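Local coordinates for protein trichothecene 3-O-acetyltransferase (Gibberella zeae, PDB 2RKV) that probably transfers the acetyl group of acetyl coenzyme A to the 3-hydroxyl of trichothecene mycotoxins such as deoxynivalenol and T-2 toxin, at residues K47-A52 against D165-L170; V60-I65 against G71-V76; T181-T186 against G300-Y305; G205-H210 against M343-R348. One frame throughout, in Å; residues are numbered along the deposited sequence.

Interaction 1 (K47-A52 against D165-L170)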
loop_
_atom_site.group_PDB
_atom_site.type_symbol
_atom_site.label_atom_id
_atom_site.label_comp_id
_atom_site.label_asym_id
_atom_site.label_seq_id
_atom_site.Cartn_x
_atom_site.Cartn_y
_atom_site.Cartn_z
ATOM N N LYS A 47 5.817 -22.709 -8.921
ATOM C CA LYS A 47 5.867 -23.397 -10.210
ATOM C C LYS A 47 4.468 -23.558 -10.818
ATOM O O LYS A 47 4.254 -23.200 -11.974
ATOM C CB LYS A 47 6.563 -24.759 -10.073
ATOM C CG LYS A 47 6.754 -25.486 -11.395
ATOM C CD LYS A 47 7.658 -26.706 -11.222
ATOM C CE LYS A 47 7.662 -27.561 -12.478
ATOM N N ARG A 48 3.526 -24.095 -10.040
ATOM C CA ARG A 48 2.142 -24.270 -10.502
ATOM C C ARG A 48 1.495 -22.960 -10.932
ATOM O O ARG A 48 0.810 -22.896 -11.956
ATOM C CB ARG A 48 1.293 -24.914 -9.410
ATOM C CG ARG A 48 1.535 -26.391 -9.284
ATOM C CD ARG A 48 0.370 -27.042 -8.576
ATOM N NE ARG A 48 0.523 -26.865 -7.147
ATOM C CZ ARG A 48 1.110 -27.746 -6.352
ATOM N NH1 ARG A 48 1.208 -27.496 -5.057
ATOM N NH2 ARG A 48 1.594 -28.876 -6.854
ATOM N N PHE A 49 1.721 -21.916 -10.143
ATOM C CA PHE A 49 1.147 -20.609 -10.432
ATOM C C PHE A 49 1.693 -20.083 -11.765
ATOM O O PHE A 49 0.928 -19.613 -12.621
ATOM C CB PHE A 49 1.464 -19.667 -9.265
ATOM C CG PHE A 49 0.698 -18.358 -9.281
ATOM C CD1 PHE A 49 1.038 -17.355 -8.372
ATOM C CD2 PHE A 49 -0.355 -18.131 -10.168
ATOM C CE1 PHE A 49 0.352 -16.138 -8.350
ATOM C CE2 PHE A 49 -1.049 -16.906 -10.151
ATOM C CZ PHE A 49 -0.694 -15.920 -9.227
ATOM N N SER A 50 3.010 -20.191 -11.945
ATOM C CA SER A 50 3.682 -19.733 -13.168
ATOM C C SER A 50 3.208 -20.494 -14.402
ATOM O O SER A 50 3.079 -19.927 -15.489
ATOM C CB SER A 50 5.202 -19.899 -13.043
ATOM O OG SER A 50 5.687 -19.165 -11.943
ATOM N N GLU A 51 2.945 -21.784 -14.224
ATOM C CA GLU A 51 2.445 -22.595 -15.326
ATOM C C GLU A 51 1.048 -22.131 -15.732
ATOM O O GLU A 51 0.754 -22.011 -16.927
ATOM C CB GLU A 51 2.468 -24.082 -14.956
ATOM C CG GLU A 51 3.882 -24.634 -14.878
ATOM C CD GLU A 51 3.960 -26.021 -14.267
ATOM O OE1 GLU A 51 3.048 -26.404 -13.497
ATOM O OE2 GLU A 51 4.952 -26.725 -14.550
ATOM N N ALA A 52 0.213 -21.834 -14.733
ATOM C CA ALA A 52 -1.153 -21.360 -14.963
ATOM C C ALA A 52 -1.211 -19.933 -15.533
ATOM O O ALA A 52 -1.993 -19.654 -16.445
ATOM C CB ALA A 52 -1.966 -21.458 -13.674
ATOM N N ASP A 165 -2.640 -8.352 -3.473
ATOM C CA ASP A 165 -3.419 -9.287 -2.664
ATOM C C ASP A 165 -4.032 -10.372 -3.567
ATOM O O ASP A 165 -4.015 -11.558 -3.220
ATOM C CB ASP A 165 -4.524 -8.530 -1.907
ATOM C CG ASP A 165 -5.337 -9.429 -0.979
ATOM O OD1 ASP A 165 -4.759 -10.341 -0.352
ATOM O OD2 ASP A 165 -6.559 -9.197 -0.838
ATOM N N ALA A 166 -4.566 -9.967 -4.724
ATOM C CA ALA A 166 -5.175 -10.924 -5.658
ATOM C C ALA A 166 -4.153 -11.969 -6.116
ATOM O O ALA A 166 -4.454 -13.163 -6.136
ATOM C CB ALA A 166 -5.778 -10.194 -6.847
ATOM N N VAL A 167 -2.939 -11.510 -6.421
ATOM C CA VAL A 167 -1.832 -12.386 -6.838
ATOM C C VAL A 167 -1.443 -13.346 -5.701
ATOM O O VAL A 167 -1.315 -14.573 -5.909
ATOM C CB VAL A 167 -0.622 -11.540 -7.322
ATOM C CG1 VAL A 167 0.629 -12.406 -7.548
ATOM C CG2 VAL A 167 -0.987 -10.811 -8.633
ATOM N N ILE A 168 -1.282 -12.792 -4.500
ATOM C CA ILE A 168 -0.889 -13.580 -3.321
ATOM C C ILE A 168 -1.950 -14.641 -2.973
ATOM O O ILE A 168 -1.614 -15.788 -2.668
ATOM C CB ILE A 168 -0.552 -12.680 -2.108
ATOM C CG1 ILE A 168 0.612 -11.745 -2.459
ATOM C CG2 ILE A 168 -0.218 -13.533 -0.873
ATOM C CD1 ILE A 168 0.902 -10.675 -1.411
ATOM N N ARG A 169 -3.219 -14.247 -3.053
ATOM C CA ARG A 169 -4.342 -15.151 -2.820
ATOM C C ARG A 169 -4.260 -16.376 -3.737
ATOM O O ARG A 169 -4.440 -17.513 -3.288
ATOM C CB ARG A 169 -5.660 -14.399 -3.035
ATOM C CG ARG A 169 -6.930 -15.226 -2.908
ATOM C CD ARG A 169 -8.125 -14.328 -2.576
ATOM N NE ARG A 169 -8.372 -13.300 -3.590
ATOM C CZ ARG A 169 -8.161 -11.992 -3.423
ATOM N NH1 ARG A 169 -8.438 -11.148 -4.411
ATOM N NH2 ARG A 169 -7.684 -11.516 -2.279
ATOM N N LEU A 170 -4.000 -16.138 -5.022
ATOM C CA LEU A 170 -3.884 -17.240 -5.981
ATOM C C LEU A 170 -2.612 -18.044 -5.743
ATOM O O LEU A 170 -2.592 -19.269 -5.930
ATOM C CB LEU A 170 -3.938 -16.735 -7.422
ATOM C CG LEU A 170 -5.285 -16.155 -7.886
ATOM C CD1 LEU A 170 -5.289 -16.013 -9.404
ATOM C CD2 LEU A 170 -6.462 -17.044 -7.438
#
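Phe49 carries CG anti to its own backbone N (chi1 -168°), a torsion that stretches the ring out from helix 35-52 toward helix 161-176, where Val167 and Leu170 receive it. In Val167 the branch set opposite the backbone N is CG1 (chi1 171°), and this methyl lies 3.8 Å from Phe49 CE1. The two side chains cross at about a right angle, and so do those of Phe49 and Leu170. Leu170 meets the ring through its first carbon, with CB 3.8 Å from Phe49 CZ, while its backbone C sits over one face of the ring. Between these two approaches the carbonyl of Val167 also comes in, O lying 3.3 Å from Phe49 CE1 at an oblique angle to the ring. Phe49 is thus the one residue of 47-52 that reaches across, and it rests on a main-chain turn as much as on side chains. All three residues are buried. Leu171 and Ala174 extend the seat of the ring along helix 161-176, and nearby Arg48 gives its NE to the carbonyl of Ala174. Farther round the receiving helix, Arg169 NH2 and Asp165 OD2 form a salt bridge at 3.0 Å, weak as a hydrogen bond; Ala166 CA lies over one face of the guanidinium, toward its rim, and Tyr388 OH bonds to both residues. This is aromatic helix-to-helix packing within the N-terminal domain of a BAHD acyltransferase, on the helix that follows the HXXXD motif opened by His156.

Interaction 2 (V60-I65 against G71-V76)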
loop_
_atom_site.group_PDB
_atom_site.type_symbol
_atom_site.label_atom_id
_atom_site.label_comp_id
_atom_site.label_asym_id
_atom_site.label_seq_id
_atom_site.Cartn_x
_atom_site.Cartn_y
_atom_site.Cartn_z
ATOM N N VAL A 60 8.957 -6.033 -15.375
ATOM C CA VAL A 60 8.444 -4.794 -15.954
ATOM C C VAL A 60 9.582 -4.128 -16.722
ATOM O O VAL A 60 10.639 -3.840 -16.143
ATOM C CB VAL A 60 7.895 -3.852 -14.844
ATOM C CG1 VAL A 60 7.516 -2.481 -15.420
ATOM C CG2 VAL A 60 6.703 -4.503 -14.132
ATOM N N LYS A 61 9.381 -3.902 -18.021
ATOM C CA LYS A 61 10.432 -3.340 -18.871
ATOM C C LYS A 61 9.941 -2.159 -19.695
ATOM O O LYS A 61 8.962 -2.277 -20.434
ATOM C CB LYS A 61 11.022 -4.411 -19.789
ATOM C CG LYS A 61 12.286 -3.959 -20.483
ATOM C CD LYS A 61 13.359 -5.039 -20.444
ATOM C CE LYS A 61 14.724 -4.464 -20.818
ATOM N NZ LYS A 61 15.260 -3.518 -19.785
ATOM N N ALA A 62 10.631 -1.024 -19.552
ATOM C CA ALA A 62 10.306 0.183 -20.299
ATOM C C ALA A 62 10.961 0.166 -21.671
ATOM O O ALA A 62 12.044 -0.399 -21.851
ATOM C CB ALA A 62 10.742 1.426 -19.510
ATOM N N GLU A 63 10.284 0.776 -22.637
ATOM C CA GLU A 63 10.829 0.985 -23.973
ATOM C C GLU A 63 10.378 2.338 -24.535
ATOM O O GLU A 63 9.455 2.961 -23.992
ATOM C CB GLU A 63 10.405 -0.147 -24.910
ATOM C CG GLU A 63 8.919 -0.220 -25.182
ATOM C CD GLU A 63 8.550 -1.435 -26.017
ATOM O OE1 GLU A 63 7.880 -1.238 -27.048
ATOM O OE2 GLU A 63 8.947 -2.567 -25.654
ATOM N N GLY A 64 11.044 2.784 -25.604
ATOM C CA GLY A 64 10.703 4.037 -26.279
ATOM C C GLY A 64 11.061 5.294 -25.504
ATOM O O GLY A 64 10.484 6.358 -25.744
ATOM N N ILE A 65 11.999 5.174 -24.569
ATOM C CA ILE A 65 12.437 6.320 -23.765
ATOM C C ILE A 65 13.372 7.210 -24.579
ATOM O O ILE A 65 14.275 6.719 -25.268
ATOM C CB ILE A 65 13.125 5.875 -22.445
ATOM C CG1 ILE A 65 12.114 5.176 -21.537
ATOM C CG2 ILE A 65 13.780 7.067 -21.720
ATOM C CD1 ILE A 65 12.735 4.385 -20.407
ATOM N N GLY A 71 8.560 6.986 -22.181
ATOM C CA GLY A 71 8.407 5.630 -22.700
ATOM C C GLY A 71 7.174 4.913 -22.185
ATOM O O GLY A 71 6.306 5.515 -21.550
ATOM N N THR A 72 7.109 3.617 -22.474
ATOM C CA THR A 72 5.965 2.777 -22.120
ATOM C C THR A 72 6.523 1.471 -21.591
ATOM O O THR A 72 7.421 0.876 -22.213
ATOM C CB THR A 72 5.069 2.502 -23.358
ATOM O OG1 THR A 72 4.651 3.746 -23.928
ATOM C CG2 THR A 72 3.826 1.677 -22.991
ATOM N N SER A 73 5.995 1.031 -20.448
ATOM C CA SER A 73 6.436 -0.217 -19.821
ATOM C C SER A 73 5.463 -1.361 -20.061
ATOM O O SER A 73 4.249 -1.154 -20.174
ATOM C CB SER A 73 6.663 -0.029 -18.320
ATOM O OG SER A 73 7.804 0.785 -18.093
ATOM N N PHE A 74 6.033 -2.562 -20.115
ATOM C CA PHE A 74 5.313 -3.789 -20.433
ATOM C C PHE A 74 5.787 -4.867 -19.464
ATOM O O PHE A 74 6.942 -4.849 -19.031
ATOM C CB PHE A 74 5.635 -4.257 -21.862
ATOM C CG PHE A 74 5.181 -3.308 -22.950
ATOM C CD1 PHE A 74 5.934 -2.178 -23.276
ATOM C CD2 PHE A 74 4.016 -3.563 -23.672
ATOM C CE1 PHE A 74 5.509 -1.294 -24.292
ATOM C CE2 PHE A 74 3.586 -2.689 -24.685
ATOM C CZ PHE A 74 4.340 -1.552 -24.991
ATOM N N ILE A 75 4.905 -5.810 -19.144
ATOM C CA ILE A 75 5.320 -7.053 -18.484
ATOM C C ILE A 75 5.773 -8.021 -19.573
ATOM O O ILE A 75 5.012 -8.350 -20.490
ATOM C CB ILE A 75 4.184 -7.690 -17.642
ATOM C CG1 ILE A 75 3.781 -6.744 -16.501
ATOM C CG2 ILE A 75 4.627 -9.048 -17.087
ATOM C CD1 ILE A 75 2.451 -7.095 -15.821
ATOM N N VAL A 76 7.019 -8.460 -19.468
ATOM C CA VAL A 76 7.627 -9.330 -20.477
ATOM C C VAL A 76 8.352 -10.484 -19.775
ATOM O O VAL A 76 8.587 -10.427 -18.576
ATOM C CB VAL A 76 8.594 -8.534 -21.406
ATOM C CG1 VAL A 76 7.825 -7.488 -22.192
ATOM C CG2 VAL A 76 9.720 -7.872 -20.603
#
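Phe74 O is approached by two neighbours of strand 59-63: the amide N of Lys61 bonds to it at 2.8 Å, nearly straight at 169°, and Val60 CA adds a C-H...O contact at 3.4 Å. The return bond of this pair, Phe74 N to Lys61 O, is 3.0 Å long. Glu63 and Thr72 repeat the exchange, with both amide-to-carbonyl distances, Glu63 N to Thr72 O and Thr72 N to Glu63 O, at 2.9 Å. Val60 with Ile75 and Ala62 with Ser73 are the non-hydrogen-bonded pairs of this antiparallel hairpin, and their side chains share one face, where Ser73 OG closes to 3.3 Å from Ala62 CB. On the face of Lys61, Glu63 and Phe74, the carboxylate of Glu63 comes obliquely to the aromatic ring: CD is 3.5 Å from Phe74 CE1, and the two planes are 43° apart. Glu63 takes chi1 65°, CG between backbone N and carbonyl carbon, then runs on extended to bring the carboxylate there. Lys4 serves both groups, by a salt bridge to Glu63 OE2 and a cation-pi contact with Phe74. Strand 72-76 is the middle of a small three-stranded antiparallel sheet, flanked by strand 59-63 and by strand 5-6, where Ile75 and Ile5 are joined by a backbone hydrogen bond.

Interaction 3 (T181-T186 against G300-Y305)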
loop_
_atom_site.group_PDB
_atom_site.type_symbol
_atom_site.label_atom_id
_atom_site.label_comp_id
_atom_site.label_asym_id
_atom_site.label_seq_id
_atom_site.Cartn_x
_atom_site.Cartn_y
_atom_site.Cartn_z
ATOM N N THR A 181 -10.599 -20.534 -10.158
ATOM C CA THR A 181 -11.907 -20.433 -10.808
ATOM C C THR A 181 -11.779 -19.767 -12.172
ATOM O O THR A 181 -10.790 -19.074 -12.442
ATOM C CB THR A 181 -12.911 -19.631 -9.971
ATOM O OG1 THR A 181 -12.496 -18.259 -9.912
ATOM C CG2 THR A 181 -13.017 -20.201 -8.560
ATOM N N GLU A 182 -12.793 -19.951 -13.025
ATOM C CA GLU A 182 -12.798 -19.293 -14.324
ATOM C C GLU A 182 -12.742 -17.767 -14.181
ATOM O O GLU A 182 -12.005 -17.101 -14.915
ATOM C CB GLU A 182 -14.003 -19.735 -15.157
ATOM C CG GLU A 182 -13.919 -21.184 -15.612
ATOM N N GLU A 183 -13.504 -17.216 -13.233
ATOM C CA GLU A 183 -13.490 -15.762 -12.983
ATOM C C GLU A 183 -12.098 -15.274 -12.568
ATOM O O GLU A 183 -11.670 -14.194 -12.972
ATOM C CB GLU A 183 -14.521 -15.363 -11.919
ATOM C CG GLU A 183 -14.822 -13.846 -11.872
ATOM C CD GLU A 183 -13.782 -13.018 -11.096
ATOM O OE1 GLU A 183 -13.137 -13.557 -10.169
ATOM O OE2 GLU A 183 -13.611 -11.816 -11.425
ATOM N N GLU A 184 -11.405 -16.063 -11.749
ATOM C CA GLU A 184 -10.050 -15.697 -11.315
ATOM C C GLU A 184 -9.109 -15.656 -12.509
ATOM O O GLU A 184 -8.369 -14.686 -12.694
ATOM C CB GLU A 184 -9.529 -16.660 -10.234
ATOM C CG GLU A 184 -10.159 -16.388 -8.890
ATOM C CD GLU A 184 -10.051 -17.537 -7.894
ATOM O OE1 GLU A 184 -9.626 -18.666 -8.245
ATOM O OE2 GLU A 184 -10.419 -17.295 -6.734
ATOM N N MET A 185 -9.170 -16.701 -13.335
ATOM C CA MET A 185 -8.341 -16.778 -14.536
ATOM C C MET A 185 -8.646 -15.645 -15.523
ATOM O O MET A 185 -7.731 -15.085 -16.147
ATOM C CB MET A 185 -8.490 -18.153 -15.192
ATOM C CG MET A 185 -7.837 -19.275 -14.399
ATOM S SD MET A 185 -6.024 -19.174 -14.384
ATOM C CE MET A 185 -5.653 -19.650 -16.078
ATOM N N THR A 186 -9.925 -15.290 -15.642
ATOM C CA THR A 186 -10.329 -14.172 -16.490
ATOM C C THR A 186 -9.767 -12.847 -15.964
ATOM O O THR A 186 -9.155 -12.080 -16.724
ATOM C CB THR A 186 -11.857 -14.106 -16.616
ATOM O OG1 THR A 186 -12.299 -15.251 -17.357
ATOM C CG2 THR A 186 -12.297 -12.842 -17.332
ATOM N N GLY A 300 -16.093 -0.634 -12.473
ATOM C CA GLY A 300 -16.802 -1.892 -12.716
ATOM C C GLY A 300 -15.865 -3.067 -12.955
ATOM O O GLY A 300 -16.203 -4.008 -13.687
ATOM N N VAL A 301 -14.689 -3.015 -12.334
ATOM C CA VAL A 301 -13.663 -4.043 -12.516
ATOM C C VAL A 301 -13.641 -4.995 -11.313
ATOM O O VAL A 301 -13.849 -4.576 -10.174
ATOM C CB VAL A 301 -12.268 -3.392 -12.754
ATOM C CG1 VAL A 301 -11.141 -4.432 -12.760
ATOM C CG2 VAL A 301 -12.263 -2.600 -14.067
ATOM N N SER A 302 -13.396 -6.275 -11.587
ATOM C CA SER A 302 -13.332 -7.314 -10.560
ATOM C C SER A 302 -12.302 -6.997 -9.477
ATOM O O SER A 302 -11.218 -6.504 -9.773
ATOM C CB SER A 302 -12.968 -8.645 -11.218
ATOM O OG SER A 302 -12.646 -9.625 -10.257
ATOM N N ASN A 303 -12.645 -7.304 -8.229
ATOM C CA ASN A 303 -11.698 -7.233 -7.116
ATOM C C ASN A 303 -10.471 -8.123 -7.359
ATOM O O ASN A 303 -9.413 -7.934 -6.747
ATOM C CB ASN A 303 -12.391 -7.645 -5.815
ATOM C CG ASN A 303 -11.515 -7.435 -4.596
ATOM O OD1 ASN A 303 -11.103 -6.306 -4.298
ATOM N ND2 ASN A 303 -11.228 -8.513 -3.883
ATOM N N ASN A 304 -10.623 -9.097 -8.256
ATOM C CA ASN A 304 -9.533 -10.012 -8.578
ATOM C C ASN A 304 -8.596 -9.509 -9.675
ATOM O O ASN A 304 -7.639 -10.199 -10.029
ATOM C CB ASN A 304 -10.073 -11.409 -8.914
ATOM C CG ASN A 304 -10.665 -12.103 -7.708
ATOM O OD1 ASN A 304 -10.204 -11.908 -6.578
ATOM N ND2 ASN A 304 -11.708 -12.904 -7.931
ATOM N N TYR A 305 -8.862 -8.319 -10.217
ATOM C CA TYR A 305 -7.960 -7.734 -11.215
ATOM C C TYR A 305 -6.620 -7.408 -10.547
ATOM O O TYR A 305 -6.584 -6.665 -9.566
ATOM C CB TYR A 305 -8.566 -6.480 -11.835
ATOM C CG TYR A 305 -7.649 -5.785 -12.807
ATOM C CD1 TYR A 305 -7.270 -6.419 -13.987
ATOM C CD2 TYR A 305 -7.168 -4.496 -12.553
ATOM C CE1 TYR A 305 -6.433 -5.805 -14.887
ATOM C CE2 TYR A 305 -6.324 -3.861 -13.463
ATOM C CZ TYR A 305 -5.973 -4.521 -14.632
ATOM O OH TYR A 305 -5.137 -3.922 -15.545
HETATM O O HOH W 1 -9.481 -14.805 -5.834
HETATM O O HOH W 2 -12.523 -14.762 -6.065
#
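Glu183 leaves helix 182-187 with its CG anti to the backbone N (chi1 -165°) and then bends at chi2, so that CB and CG serve as a lead-in and the carboxylate is what meets the loop 300-305. CD itself makes no polar contact; its two oxygens do. OE1 accepts from Asn304 ND2 at 2.7 Å through its syn lone pair; the oxygen lies in the plane of the Asn304 amide, although the carboxylate and amide planes themselves are 42° apart. OE2 accepts from Ser302 OG, also at 2.7 Å, on its syn side and slightly out of plane. With both syn sides engaged, the carboxylate is fixed in its rotation as a two-pronged acceptor. Ser302 OG does double duty: it donates to Glu183 and accepts from Asn304 N at 2.9 Å, which ties it to the backbone of Asn304, so both donors to Glu183 sit on one turn. Glu184, one residue on, faces the same asparagine through water. Water 1 lies 2.8 Å from Glu184 OE2 and 3.1 Å from Asn304 OD1; water 2, the weaker link, accepts from Asn304 ND2 at 2.8 Å and reaches Glu184 OE2 weakly. Beyond this, Lys173 forms a salt bridge with Glu184 OE1, and Arg169 bonds to Asn304 OD1. The helix start is itself closed by Thr181, whose OG1 accepts from Glu184 N while Glu184 OE1 takes Thr181 N at 2.8 Å. A capping box on one side thus faces, on the other, an ST turn at Ser302 within a type I beta turn running to Tyr305.

Interaction 4 (G205-H210 against M343-R348)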
loop_
_atom_site.group_PDB
_atom_site.type_symbol
_atom_site.label_atom_id
_atom_site.label_comp_id
_atom_site.label_asym_id
_atom_site.label_seq_id
_atom_site.Cartn_x
_atom_site.Cartn_y
_atom_site.Cartn_z
ATOM N N GLY A 205 -8.408 19.181 -17.188
ATOM C CA GLY A 205 -9.581 19.591 -16.434
ATOM C C GLY A 205 -9.366 19.380 -14.949
ATOM O O GLY A 205 -8.269 18.999 -14.531
ATOM N N PRO A 206 -10.414 19.619 -14.138
ATOM C CA PRO A 206 -10.335 19.449 -12.682
ATOM C C PRO A 206 -10.022 18.010 -12.266
ATOM O O PRO A 206 -9.619 17.772 -11.132
ATOM C CB PRO A 206 -11.740 19.832 -12.201
ATOM C CG PRO A 206 -12.612 19.698 -13.400
ATOM C CD PRO A 206 -11.752 20.072 -14.563
ATOM N N GLU A 207 -10.218 17.069 -13.184
ATOM C CA GLU A 207 -9.940 15.650 -12.922
ATOM C C GLU A 207 -8.516 15.402 -12.428
ATOM O O GLU A 207 -8.292 14.483 -11.619
ATOM C CB GLU A 207 -10.179 14.805 -14.176
ATOM C CG GLU A 207 -11.630 14.734 -14.635
ATOM C CD GLU A 207 -12.036 15.898 -15.532
ATOM O OE1 GLU A 207 -11.207 16.798 -15.791
ATOM O OE2 GLU A 207 -13.197 15.899 -15.979
ATOM N N VAL A 208 -7.565 16.213 -12.911
ATOM C CA VAL A 208 -6.154 16.051 -12.548
ATOM C C VAL A 208 -5.644 17.125 -11.575
ATOM O O VAL A 208 -4.430 17.328 -11.419
ATOM C CB VAL A 208 -5.277 15.955 -13.805
ATOM C CG2 VAL A 208 -5.549 14.739 -14.639
ATOM N N ASP A 209 -6.575 17.802 -10.901
ATOM C CA ASP A 209 -6.205 18.727 -9.836
ATOM C C ASP A 209 -5.306 17.975 -8.850
ATOM O O ASP A 209 -5.569 16.807 -8.537
ATOM C CB ASP A 209 -7.456 19.215 -9.087
ATOM C CG ASP A 209 -8.194 20.349 -9.809
ATOM O OD1 ASP A 209 -7.735 20.845 -10.863
ATOM O OD2 ASP A 209 -9.259 20.752 -9.288
ATOM N N HIS A 210 -4.248 18.635 -8.371
ATOM C CA HIS A 210 -3.324 18.070 -7.369
ATOM C C HIS A 210 -2.457 16.927 -7.899
ATOM O O HIS A 210 -1.782 16.251 -7.115
ATOM C CB HIS A 210 -4.063 17.590 -6.111
ATOM C CG HIS A 210 -5.125 18.529 -5.636
ATOM N ND1 HIS A 210 -4.836 19.774 -5.123
ATOM C CD2 HIS A 210 -6.473 18.407 -5.600
ATOM C CE1 HIS A 210 -5.961 20.379 -4.789
ATOM N NE2 HIS A 210 -6.968 19.574 -5.066
ATOM N N MET A 343 -15.342 9.329 -8.727
ATOM C CA MET A 343 -14.118 8.537 -8.805
ATOM C C MET A 343 -13.850 8.067 -10.234
ATOM O O MET A 343 -12.709 8.107 -10.705
ATOM C CB MET A 343 -14.181 7.356 -7.842
ATOM C CG MET A 343 -13.628 7.659 -6.464
ATOM S SD MET A 343 -11.831 7.962 -6.464
ATOM C CE MET A 343 -11.220 6.639 -7.488
ATOM N N ARG A 344 -14.902 7.641 -10.924
ATOM C CA ARG A 344 -14.759 7.181 -12.300
ATOM C C ARG A 344 -14.314 8.312 -13.225
ATOM O O ARG A 344 -13.356 8.147 -13.980
ATOM C CB ARG A 344 -16.046 6.528 -12.813
ATOM C CG ARG A 344 -15.889 5.918 -14.198
ATOM C CD ARG A 344 -17.137 5.181 -14.644
ATOM N NE ARG A 344 -16.961 4.621 -15.982
ATOM C CZ ARG A 344 -17.424 5.172 -17.101
ATOM N NH1 ARG A 344 -18.119 6.305 -17.063
ATOM N NH2 ARG A 344 -17.199 4.578 -18.264
ATOM N N GLN A 345 -14.986 9.466 -13.151
ATOM C CA GLN A 345 -14.637 10.598 -14.017
ATOM C C GLN A 345 -13.197 11.060 -13.777
ATOM O O GLN A 345 -12.436 11.283 -14.723
ATOM C CB GLN A 345 -15.642 11.757 -13.842
ATOM C CG GLN A 345 -15.324 13.042 -14.629
ATOM C CD GLN A 345 -15.414 12.893 -16.149
ATOM O OE1 GLN A 345 -14.774 13.645 -16.892
ATOM N NE2 GLN A 345 -16.214 11.942 -16.615
ATOM N N ARG A 346 -12.819 11.172 -12.504
ATOM C CA ARG A 346 -11.492 11.651 -12.148
ATOM C C ARG A 346 -10.423 10.685 -12.639
ATOM O O ARG A 346 -9.428 11.099 -13.238
ATOM C CB ARG A 346 -11.389 11.868 -10.637
ATOM C CG ARG A 346 -12.235 13.063 -10.145
ATOM C CD ARG A 346 -12.113 13.295 -8.643
ATOM N NE ARG A 346 -10.723 13.525 -8.266
ATOM C CZ ARG A 346 -10.000 12.690 -7.530
ATOM N NH1 ARG A 346 -10.547 11.571 -7.044
ATOM N NH2 ARG A 346 -8.732 12.976 -7.269
ATOM N N THR A 347 -10.659 9.396 -12.416
ATOM C CA THR A 347 -9.703 8.359 -12.790
ATOM C C THR A 347 -9.560 8.285 -14.310
ATOM O O THR A 347 -8.451 8.127 -14.835
ATOM C CB THR A 347 -10.109 6.999 -12.171
ATOM O OG1 THR A 347 -10.157 7.136 -10.745
ATOM C CG2 THR A 347 -9.101 5.904 -12.531
ATOM N N ARG A 348 -10.681 8.417 -15.024
ATOM C CA ARG A 348 -10.638 8.463 -16.487
ATOM C C ARG A 348 -9.846 9.679 -16.974
ATOM O O ARG A 348 -9.113 9.591 -17.959
ATOM C CB ARG A 348 -12.047 8.460 -17.087
ATOM C CG ARG A 348 -12.769 7.134 -16.932
ATOM C CD ARG A 348 -14.171 7.221 -17.514
ATOM N NE ARG A 348 -14.137 7.341 -18.971
ATOM C CZ ARG A 348 -15.136 7.800 -19.725
ATOM N NH1 ARG A 348 -16.268 8.216 -19.168
ATOM N NH2 ARG A 348 -14.993 7.860 -21.044
HETATM O O HOH W 3 -10.496 16.263 -9.117
HETATM O O HOH W 4 -7.609 14.985 -8.949
#
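Glu207, in a short 3-10 turn, lies against Gln345 and Arg346 of helix 340-356, a loop-to-helix contact at the protein surface in which backbone comes close to backbone: the CA atoms of Glu207 and Arg346 are 4.4 Å apart. The Glu207 side chain lies across the helix, its CG 3.5 Å from the carbonyl O of Gln345 and its CB 3.9 Å from the carbonyl O of Arg346. A bend at chi2 (86°) then turns the carboxylate toward the Gln345 side chain. The two cross at a slant, with carboxylate and amide planes 56° apart, and Gln345 is itself bent at chi2 to bring its amide round to this side. Glu207 OE1 bonds to Tyr202 OH, which holds the carboxylate from outside the two segments. Arg346 has the same first torsion as Glu207, CG anti to the carbonyl carbon, but its chain bends only at chi3 (58°), bringing the guanidinium alongside the turn, with Glu207 O oblique to it and not in direct contact. There the arginine works through water. Water 3 lies in the guanidinium plane, accepting from Arg346 NE at 2.9 Å and donating to Pro206 O. Arg346 NH2 is shared between water 4 and the carbonyl of Met312, a residue of the T-2 toxin pocket. Water 4 completes the bridge, accepting from Arg346 NH2 at 2.8 Å while its two protons go to Glu207 O and Asp209 O.

In the fold
Interactions 1 and 3 form one cluster, their centres 13 Å apart, joined where Arg169 NH1 meets Asn304 OD1 at 2.9 Å, a probable hydrogen bond, and where Leu170 CD2 packs 3.6 Å from Glu184 OE1. The hairpin of interaction 2 is nested in the chain loop closed by interaction 1, yet their nearest atoms are about 9 Å apart. Interactions 3 and 4 cross along the chain but do not touch, their nearest atoms about 6 Å apart. Interaction 4 lies nearer the bound coenzyme A than interaction 3: the Arg346 side chain is about 10 Å from both the T-2 toxin and coenzyme A, against about 14 Å from coenzyme A to the side chain of Asn304.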